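Local structure of Serine/threonine-protein kinase/endoribonuclease IRE1 (Saccharomyces cerevisiae, 2BE1) at residues L44-Q48 and N287-F291; I47-S51 and A185-V189; R52-Y56 and F322-F328; I85-V89 and I174-G178. The protein senses unfolded proteins in the endoplasmic reticulum through this lumenal domain, which leads to auto-activation of the whole enzyme and splicing of HAC1 precursor mRNA by its endoribonuclease. One frame throughout, in Å; residues are numbered along the deposited sequence.

Contact 1. Residues L44-Q48 and N287-F291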
# COMPACT_ATOMS: atom_id res chain seq x y z
N LEU A 44 15.11 10.27 1.38
CA LEU A 44 14.08 9.93 2.39
C LEU A 44 12.85 10.74 2.18
O LEU A 44 11.76 10.26 2.34
CB LEU A 44 14.57 10.17 3.81
CG LEU A 44 14.68 9.08 4.84
CD1 LEU A 44 15.14 7.89 4.17
CD2 LEU A 44 15.72 9.51 5.78
N ILE A 45 13.03 12.01 1.86
CA ILE A 45 11.91 12.84 1.54
C ILE A 45 12.23 13.72 0.32
O ILE A 45 13.29 14.30 0.20
CB ILE A 45 11.32 13.58 2.82
CG1 ILE A 45 11.42 15.07 2.76
CG2 ILE A 45 12.04 13.22 4.03
CD1 ILE A 45 10.53 15.65 1.76
N GLU A 46 11.29 13.77 -0.60
CA GLU A 46 11.46 14.56 -1.76
C GLU A 46 10.08 15.04 -2.14
O GLU A 46 9.31 14.32 -2.78
CB GLU A 46 12.09 13.71 -2.82
CG GLU A 46 12.18 14.32 -4.21
CD GLU A 46 12.33 13.20 -5.28
OE1 GLU A 46 11.35 13.02 -6.10
OE2 GLU A 46 13.39 12.47 -5.25
N ILE A 47 9.80 16.26 -1.67
CA ILE A 47 8.59 17.02 -1.92
C ILE A 47 8.77 17.87 -3.14
O ILE A 47 9.75 18.58 -3.29
CB ILE A 47 8.30 18.00 -0.76
CG1 ILE A 47 7.83 17.27 0.51
CG2 ILE A 47 7.28 19.09 -1.19
CD1 ILE A 47 8.13 17.98 1.87
N GLN A 48 7.75 17.84 -3.98
CA GLN A 48 7.71 18.59 -5.22
C GLN A 48 6.39 19.37 -5.39
O GLN A 48 5.38 18.79 -5.76
CB GLN A 48 7.89 17.60 -6.33
CG GLN A 48 8.42 18.16 -7.57
CD GLN A 48 7.95 17.30 -8.71
OE1 GLN A 48 7.59 17.80 -9.77
NE2 GLN A 48 7.90 15.98 -8.47
N ASN A 287 18.31 17.96 -1.87
CA ASN A 287 17.47 18.31 -3.00
C ASN A 287 16.45 19.39 -2.63
O ASN A 287 15.43 19.50 -3.25
CB ASN A 287 16.74 17.09 -3.55
CG ASN A 287 15.68 16.47 -2.53
OD1 ASN A 287 14.71 15.78 -2.94
ND2 ASN A 287 15.90 16.71 -1.20
N LEU A 288 16.72 20.15 -1.58
CA LEU A 288 15.92 21.36 -1.22
C LEU A 288 14.51 21.13 -0.69
O LEU A 288 13.73 22.08 -0.57
CB LEU A 288 15.86 22.39 -2.36
CG LEU A 288 17.19 22.73 -3.03
CD1 LEU A 288 16.88 23.28 -4.42
CD2 LEU A 288 17.98 23.69 -2.25
N SER A 289 14.20 19.90 -0.31
CA SER A 289 12.93 19.66 0.33
C SER A 289 12.93 20.01 1.81
O SER A 289 13.85 19.65 2.53
CB SER A 289 12.56 18.21 0.15
OG SER A 289 12.93 17.80 -1.15
N TRP A 290 11.90 20.70 2.26
CA TRP A 290 11.79 21.09 3.67
C TRP A 290 11.37 19.95 4.56
O TRP A 290 10.38 19.28 4.26
CB TRP A 290 10.77 22.26 3.83
CG TRP A 290 11.43 23.50 3.43
CD1 TRP A 290 11.40 24.08 2.19
CD2 TRP A 290 12.39 24.24 4.21
NE1 TRP A 290 12.25 25.16 2.18
CE2 TRP A 290 12.88 25.28 3.39
CE3 TRP A 290 12.85 24.13 5.53
CZ2 TRP A 290 13.79 26.19 3.82
CZ3 TRP A 290 13.76 25.02 5.96
CH2 TRP A 290 14.22 26.07 5.10
N PHE A 291 12.03 19.75 5.68
CA PHE A 291 11.50 18.74 6.63
C PHE A 291 11.42 19.20 8.06
O PHE A 291 12.15 20.13 8.51
CB PHE A 291 12.30 17.42 6.57
CG PHE A 291 13.74 17.57 7.06
CD1 PHE A 291 14.03 17.61 8.44
CD2 PHE A 291 14.82 17.68 6.14
CE1 PHE A 291 15.41 17.73 8.88
CE2 PHE A 291 16.16 17.83 6.59
CZ PHE A 291 16.44 17.83 7.94
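Ser289 packs against Ile45 and Ile47. Its CB meets Ile45 CD1 at 3.6 Å. Its OG lies near the facing backbone, 3.5 Å from Ile47 N and 3.6 Å from Glu46 CA. These are packing distances rather than bonds. Ile47 reaches further along the partner, and its CD1 touches Trp290 O at 3.5 Å. At the other end Asn287 crosses Glu46 at about a right angle. The amide oxygen OD1 of Asn287 rests against the aliphatic part of the glutamate, 3.2 Å from Glu46 CG. The Asn287 CG lies between its own backbone N and carbonyl carbon (chi1 66°), which turns the amide toward the Glu46 chain.

The turn at 287-289 is held from outside, where Thr285 OG1 accepts a hydrogen bond from Ser289 N. On the opposing segment, Glu46 is paired through its backbone with Thr190. Trp290 turns its indole away, onto strand 57-61 and helix 325-332. The contact is thus plain packing between two antiparallel sheets of the lumenal domain. A short edge strand, 45-46, meets the turn that leads into strand 290-294, an outer strand of a three-stranded sheet.

Contact 2. Residues I47-S51 and A185-V189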
# COMPACT_ATOMS: atom_id res chain seq x y z
N ILE A 47 9.80 16.26 -1.67
CA ILE A 47 8.59 17.02 -1.92
C ILE A 47 8.77 17.87 -3.14
O ILE A 47 9.75 18.58 -3.29
CB ILE A 47 8.30 18.00 -0.76
CG1 ILE A 47 7.83 17.27 0.51
CG2 ILE A 47 7.28 19.09 -1.19
CD1 ILE A 47 8.13 17.98 1.87
N GLN A 48 7.75 17.84 -3.98
CA GLN A 48 7.71 18.59 -5.22
C GLN A 48 6.39 19.37 -5.39
O GLN A 48 5.38 18.79 -5.76
CB GLN A 48 7.89 17.60 -6.33
CG GLN A 48 8.42 18.16 -7.57
CD GLN A 48 7.95 17.30 -8.71
OE1 GLN A 48 7.59 17.80 -9.77
NE2 GLN A 48 7.90 15.98 -8.47
N GLU A 49 6.42 20.67 -5.12
CA GLU A 49 5.21 21.47 -4.92
C GLU A 49 5.08 22.51 -6.02
O GLU A 49 5.93 22.53 -6.92
CB GLU A 49 5.20 22.08 -3.50
CG GLU A 49 6.21 23.19 -3.25
CD GLU A 49 6.66 23.32 -1.78
OE1 GLU A 49 7.80 23.78 -1.57
OE2 GLU A 49 5.88 22.96 -0.86
N PRO A 50 4.00 23.35 -5.97
CA PRO A 50 3.76 24.24 -7.11
C PRO A 50 4.57 25.58 -7.07
O PRO A 50 4.86 26.12 -8.15
CB PRO A 50 2.22 24.42 -7.11
CG PRO A 50 1.80 24.24 -5.71
CD PRO A 50 2.95 23.55 -4.95
N SER A 51 4.97 26.09 -5.90
CA SER A 51 5.99 27.16 -5.91
C SER A 51 6.01 28.12 -4.73
O SER A 51 5.12 28.99 -4.61
CB SER A 51 5.95 27.99 -7.20
OG SER A 51 6.95 28.98 -7.19
N ALA A 185 -2.35 23.58 -9.26
CA ALA A 185 -1.58 23.52 -7.96
C ALA A 185 -1.14 22.09 -7.54
O ALA A 185 -1.42 21.64 -6.43
CB ALA A 185 -2.36 24.21 -6.78
N SER A 186 -0.43 21.44 -8.47
CA SER A 186 0.02 20.04 -8.48
C SER A 186 1.19 19.71 -7.49
O SER A 186 2.33 20.12 -7.71
CB SER A 186 0.44 19.72 -9.92
OG SER A 186 -0.01 18.46 -10.34
N TYR A 187 0.91 18.95 -6.44
CA TYR A 187 1.96 18.40 -5.61
C TYR A 187 2.44 17.00 -6.01
O TYR A 187 1.82 16.30 -6.85
CB TYR A 187 1.44 18.27 -4.22
CG TYR A 187 1.10 19.56 -3.67
CD1 TYR A 187 -0.09 20.17 -4.00
CD2 TYR A 187 1.98 20.19 -2.81
CE1 TYR A 187 -0.41 21.40 -3.46
CE2 TYR A 187 1.68 21.43 -2.26
CZ TYR A 187 0.48 22.04 -2.59
OH TYR A 187 0.17 23.27 -2.05
N ASN A 188 3.54 16.60 -5.36
CA ASN A 188 4.10 15.26 -5.56
C ASN A 188 5.17 14.77 -4.64
O ASN A 188 6.28 14.53 -5.07
CB ASN A 188 4.66 15.14 -6.95
CG ASN A 188 4.61 13.74 -7.40
OD1 ASN A 188 4.41 13.49 -8.59
ND2 ASN A 188 4.77 12.78 -6.44
N VAL A 189 4.81 14.56 -3.38
CA VAL A 189 5.77 14.07 -2.40
C VAL A 189 6.09 12.58 -2.54
O VAL A 189 5.25 11.83 -3.01
CB VAL A 189 5.36 14.42 -0.92
CG1 VAL A 189 3.92 14.86 -0.81
CG2 VAL A 189 5.77 13.28 0.06
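Pro50 lies over one face of the Tyr187 ring. Its CD stands 3.9 Å from the ring centroid and 24° off the normal, a CH-pi contact. The Tyr187 CG is anti to the carbonyl carbon (chi1 -63°), and this carries the ring across to the facing loop. Glu49 CB comes obliquely to the same ring, 3.8 Å from Tyr187 CE2. The Glu49 chain then runs on to strand 57-61, where its carboxylate is hydrogen-bonded by Leu59 N and Thr58 OG1. Replacing Tyr187 with an alanine would probably leave Pro50 CD without its ring face and open a gap beside Glu49 CB.

The two segments run nearly antiparallel. They continue the antiparallel pairing of strands 45-46 and 190-195 into the loops at the edge of the sheet, although neither segment is itself a regular strand. Tyr187 CA makes a CA-H...O contact of 3.4 Å with Gln48 O.

The Gln48 and Asn188 side chains extend together in one direction. Both have CG anti to the backbone N. Their amide planes are only 12° apart, and Gln48 NE2 is 3.7 Å from Asn188 CB. Ile47 and Val189 also run alongside each other, with Ile47 CG1 4.0 Å from Val189 CB. Leu59 of strand 57-61 packs against both of these residues and against Tyr187.

Contact 3. Residues R52-Y56 and F322-F328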
# COMPACT_ATOMS: atom_id res chain seq x y z
N ARG A 52 7.08 28.01 -3.94
CA ARG A 52 7.26 28.69 -2.65
C ARG A 52 7.43 30.19 -2.71
O ARG A 52 7.31 30.88 -1.68
CB ARG A 52 8.50 28.11 -1.96
CG ARG A 52 8.39 26.59 -1.79
CD ARG A 52 9.71 25.87 -2.07
NE ARG A 52 10.82 26.44 -1.30
CZ ARG A 52 12.01 25.87 -1.19
NH1 ARG A 52 12.24 24.71 -1.79
NH2 ARG A 52 12.98 26.46 -0.47
N LEU A 53 7.72 30.66 -3.93
CA LEU A 53 8.11 32.08 -4.18
C LEU A 53 6.92 32.92 -4.69
O LEU A 53 6.76 34.08 -4.27
CB LEU A 53 9.40 32.22 -5.07
CG LEU A 53 10.67 31.42 -4.68
CD1 LEU A 53 11.91 31.87 -5.46
CD2 LEU A 53 10.97 31.32 -3.16
N GLU A 54 6.07 32.33 -5.53
CA GLU A 54 4.81 32.98 -5.88
C GLU A 54 3.88 32.94 -4.63
O GLU A 54 3.64 33.99 -4.01
CB GLU A 54 4.19 32.37 -7.15
CG GLU A 54 4.01 30.85 -7.08
CD GLU A 54 3.36 30.25 -8.32
OE1 GLU A 54 4.08 29.96 -9.30
OE2 GLU A 54 2.12 30.02 -8.30
N THR A 55 3.40 31.75 -4.23
CA THR A 55 2.67 31.58 -2.95
C THR A 55 3.64 31.42 -1.78
O THR A 55 4.58 30.63 -1.89
CB THR A 55 1.74 30.33 -2.91
OG1 THR A 55 1.61 29.94 -1.54
CG2 THR A 55 2.27 29.11 -3.75
N TYR A 56 3.42 32.11 -0.66
CA TYR A 56 4.47 32.06 0.42
C TYR A 56 4.35 30.85 1.35
O TYR A 56 4.39 30.98 2.59
CB TYR A 56 4.53 33.35 1.22
CG TYR A 56 4.65 34.54 0.32
CD1 TYR A 56 5.60 34.57 -0.69
CD2 TYR A 56 3.78 35.65 0.47
CE1 TYR A 56 5.72 35.70 -1.54
CE2 TYR A 56 3.89 36.78 -0.36
CZ TYR A 56 4.87 36.80 -1.37
OH TYR A 56 5.01 37.91 -2.20
N PHE A 322 10.17 36.37 1.14
CA PHE A 322 9.70 35.11 0.61
C PHE A 322 9.73 35.12 -0.89
O PHE A 322 9.46 34.09 -1.53
CB PHE A 322 8.29 34.86 1.14
CG PHE A 322 8.23 34.81 2.65
CD1 PHE A 322 8.25 36.02 3.40
CD2 PHE A 322 8.27 33.58 3.34
CE1 PHE A 322 8.27 36.00 4.84
CE2 PHE A 322 8.28 33.54 4.76
CZ PHE A 322 8.26 34.76 5.51
N GLU A 323 10.05 36.29 -1.44
CA GLU A 323 10.34 36.48 -2.83
C GLU A 323 11.67 35.86 -3.21
O GLU A 323 11.90 35.54 -4.37
CB GLU A 323 10.50 37.96 -3.06
CG GLU A 323 9.66 38.54 -4.13
CD GLU A 323 8.30 38.85 -3.58
OE1 GLU A 323 7.28 38.74 -4.32
OE2 GLU A 323 8.26 39.17 -2.36
N ASP A 324 12.58 35.73 -2.25
CA ASP A 324 13.90 35.21 -2.52
C ASP A 324 14.07 33.81 -1.89
O ASP A 324 13.71 33.57 -0.74
CB ASP A 324 14.91 36.23 -2.01
CG ASP A 324 16.35 35.78 -2.17
OD1 ASP A 324 17.17 36.64 -2.45
OD2 ASP A 324 16.67 34.57 -1.99
N GLU A 325 14.61 32.89 -2.67
CA GLU A 325 14.81 31.54 -2.21
C GLU A 325 15.69 31.55 -0.99
O GLU A 325 15.33 31.01 0.04
CB GLU A 325 15.47 30.70 -3.33
CG GLU A 325 16.02 29.33 -2.85
CD GLU A 325 14.92 28.37 -2.17
OE1 GLU A 325 15.29 27.52 -1.24
OE2 GLU A 325 13.70 28.49 -2.60
N THR A 326 16.84 32.16 -1.12
CA THR A 326 17.85 32.17 -0.08
C THR A 326 17.41 32.92 1.20
O THR A 326 17.64 32.44 2.34
CB THR A 326 19.11 32.72 -0.66
OG1 THR A 326 19.41 31.90 -1.79
CG2 THR A 326 20.26 32.68 0.32
N LEU A 327 16.77 34.07 1.00
CA LEU A 327 16.16 34.78 2.11
C LEU A 327 15.15 33.93 2.83
O LEU A 327 15.21 33.80 4.04
CB LEU A 327 15.56 36.07 1.66
CG LEU A 327 16.67 37.03 1.26
CD1 LEU A 327 16.10 38.44 1.22
CD2 LEU A 327 17.86 37.03 2.22
N PHE A 328 14.25 33.30 2.08
CA PHE A 328 13.22 32.42 2.63
C PHE A 328 13.81 31.31 3.48
O PHE A 328 13.42 31.07 4.63
CB PHE A 328 12.51 31.81 1.45
CG PHE A 328 11.20 31.15 1.75
CD1 PHE A 328 11.08 30.16 2.72
CD2 PHE A 328 10.08 31.46 0.95
CE1 PHE A 328 9.86 29.54 2.97
CE2 PHE A 328 8.85 30.82 1.17
CZ PHE A 328 8.75 29.86 2.21
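Arg52 forms a salt bridge with Glu325, NH2 to OE1 at 2.7 Å. The other carboxylate oxygen, OE2, sits over one face of the guanidinium, 3.4 Å from Arg52 CZ. The two planes are 73° apart, so the groups do not meet as a flat, two-pronged pair. The Arg52 NH1 has a separate partner, a weak hydrogen bond to Leu288 O. A leucine in place of Arg52 would probably leave the Glu325 carboxylate without this cationic mate and Leu288 O without its weak donor.

At the far end, Tyr56 OH gives a weak hydrogen bond to Glu323 OE1 at 3.2 Å. The Tyr56 ring lies against Phe322, its CD1 3.3 Å from Phe322 CB. Leu53 CD2 fills the middle, 4.2 Å from Phe328 CD2, and Leu53 CA makes a CA-H...O contact with Phe322 O.

Helix 325-332 starts at Asp324, its N-cap. Asp324 OD2 accepts from Leu327 N at 3.0 Å, met from above the carboxylate plane, and weakly from Thr326 N. The chemistry is a largely apolar middle, into which two backbone carbonyls point, flanked by one ionic and one weak polar link. Glu325 lies in the first turn of the helix, where its negative charge is probably favoured by the helix N terminus, besides being paired with Arg52.

Contact 4. Residues I85-V89 and I174-G178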
# COMPACT_ATOMS: atom_id res chain seq x y z
N ILE A 85 1.67 10.98 6.03
CA ILE A 85 1.74 10.48 4.70
C ILE A 85 1.29 9.06 4.50
O ILE A 85 0.60 8.84 3.57
CB ILE A 85 3.04 10.71 4.06
CG1 ILE A 85 2.88 11.96 3.24
CG2 ILE A 85 3.38 9.55 3.10
CD1 ILE A 85 4.14 12.52 2.89
N ARG A 86 1.68 8.10 5.36
CA ARG A 86 1.15 6.74 5.27
C ARG A 86 -0.34 6.90 5.16
O ARG A 86 -0.95 6.51 4.18
CB ARG A 86 1.50 5.89 6.50
CG ARG A 86 0.48 4.76 6.78
CD ARG A 86 0.84 3.88 7.94
NE ARG A 86 1.70 2.80 7.46
CZ ARG A 86 3.04 2.71 7.62
NH1 ARG A 86 3.79 3.63 8.29
NH2 ARG A 86 3.68 1.65 7.10
N GLN A 87 -0.91 7.53 6.18
CA GLN A 87 -2.33 7.70 6.29
C GLN A 87 -2.95 8.28 5.05
O GLN A 87 -4.00 7.86 4.66
CB GLN A 87 -2.62 8.58 7.47
CG GLN A 87 -4.08 8.91 7.75
CD GLN A 87 -4.15 10.27 8.46
OE1 GLN A 87 -4.56 11.29 7.84
NE2 GLN A 87 -3.66 10.31 9.74
N LEU A 88 -2.33 9.25 4.43
CA LEU A 88 -2.91 9.75 3.19
C LEU A 88 -2.95 8.72 2.04
O LEU A 88 -3.99 8.38 1.55
CB LEU A 88 -2.21 11.03 2.76
CG LEU A 88 -3.12 12.21 2.43
CD1 LEU A 88 -4.00 12.57 3.61
CD2 LEU A 88 -2.16 13.30 2.17
N VAL A 89 -1.79 8.23 1.64
CA VAL A 89 -1.66 7.15 0.70
C VAL A 89 -2.67 6.08 1.00
O VAL A 89 -3.29 5.55 0.10
CB VAL A 89 -0.27 6.51 0.76
CG1 VAL A 89 -0.26 5.18 0.03
CG2 VAL A 89 0.81 7.47 0.22
N ILE A 174 8.49 2.51 1.18
CA ILE A 174 8.59 3.76 0.45
C ILE A 174 7.28 4.22 -0.11
O ILE A 174 6.77 3.68 -1.13
CB ILE A 174 9.40 3.65 -0.77
CG1 ILE A 174 10.79 3.16 -0.43
CG2 ILE A 174 9.46 4.98 -1.42
CD1 ILE A 174 11.56 2.69 -1.62
N PHE A 175 6.77 5.28 0.50
CA PHE A 175 5.50 5.84 0.11
C PHE A 175 5.67 6.87 -0.99
O PHE A 175 6.79 7.41 -1.21
CB PHE A 175 4.89 6.56 1.29
CG PHE A 175 4.63 5.69 2.44
CD1 PHE A 175 5.62 5.40 3.32
CD2 PHE A 175 3.35 5.17 2.66
CE1 PHE A 175 5.36 4.60 4.40
CE2 PHE A 175 3.09 4.38 3.76
CZ PHE A 175 4.08 4.10 4.62
N GLU A 176 4.55 7.19 -1.64
CA GLU A 176 4.56 8.18 -2.68
C GLU A 176 3.18 8.65 -2.93
O GLU A 176 2.41 7.95 -3.51
CB GLU A 176 5.02 7.49 -3.90
CG GLU A 176 5.16 8.30 -5.12
CD GLU A 176 5.85 7.39 -6.14
OE1 GLU A 176 5.11 6.77 -6.98
OE2 GLU A 176 7.12 7.25 -6.00
N LEU A 177 2.88 9.84 -2.46
CA LEU A 177 1.57 10.45 -2.60
C LEU A 177 1.64 11.46 -3.73
O LEU A 177 2.62 12.19 -3.85
CB LEU A 177 1.23 11.16 -1.31
CG LEU A 177 -0.12 11.76 -1.47
CD1 LEU A 177 -1.12 10.85 -0.79
CD2 LEU A 177 -0.04 13.11 -0.80
N GLY A 178 0.61 11.49 -4.56
CA GLY A 178 0.62 12.36 -5.70
C GLY A 178 -0.68 13.08 -5.62
O GLY A 178 -1.69 12.45 -5.73
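Phe175 has the most surface covered here, and its ring reaches the backbone of Arg86. The ring atom CE2 of Phe175 is 3.4 Å from Arg86 CA. The Arg86 chain bends at chi3 (-88°), which brings its guanidinium round to the rim of the ring. Phe175 CZ sits over the centre of one guanidinium face, 3.5 Å from Arg86 CZ. The two planes are 86° apart, so the ring presents its rim to that face and the groups do not stack. Asp66 forms a salt bridge with Arg86 NH1 and so holds the guanidinium from outside. Ile85 CG2 touches Phe175 CB at 3.8 Å, and Val89 CG2 comes to the ring edge.

The motif is a short helix packed on a strand of an antiparallel sheet. Helix 85-89 crosses strand 174-176 at 60°, with their axes 8.5 Å apart. The strand belongs to 167-179, which is flanked in the sheet by 112-127 and 190-195.

Leu177, with the next largest covered surface, fits against the end of the helix. Its CD1 is 3.6 Å from Val89 N, and its CD2 meets Leu88 CD2 at 3.7 Å. Val89 and Leu177 pass alongside one another, pointing opposite ways, with Val89 CG2 4.0 Å from Leu177 CB.

How the contacts relate
From the N terminus, the chain passes through 44-56, where contacts 1 and 2 share Ile47 and Gln48 and contact 3 follows on. Contact 4 closes first, joining helix 85-89 to 174-178 on strand 167-179. Contact 2 follows at 185-189, next to strand 190-195. Contact 1 closes at 287-291 on the three-stranded sheet, and contact 3 closes last, at helix 325-332. Contact 3 crosses both contact 1 and contact 2, while contact 4 falls within the loops of all three. Val189 CG2 packs on Ile85 CD1 at 3.4 Å, linking contacts 2 and 4. Arg52 packs on Trp290, linking contacts 3 and 1.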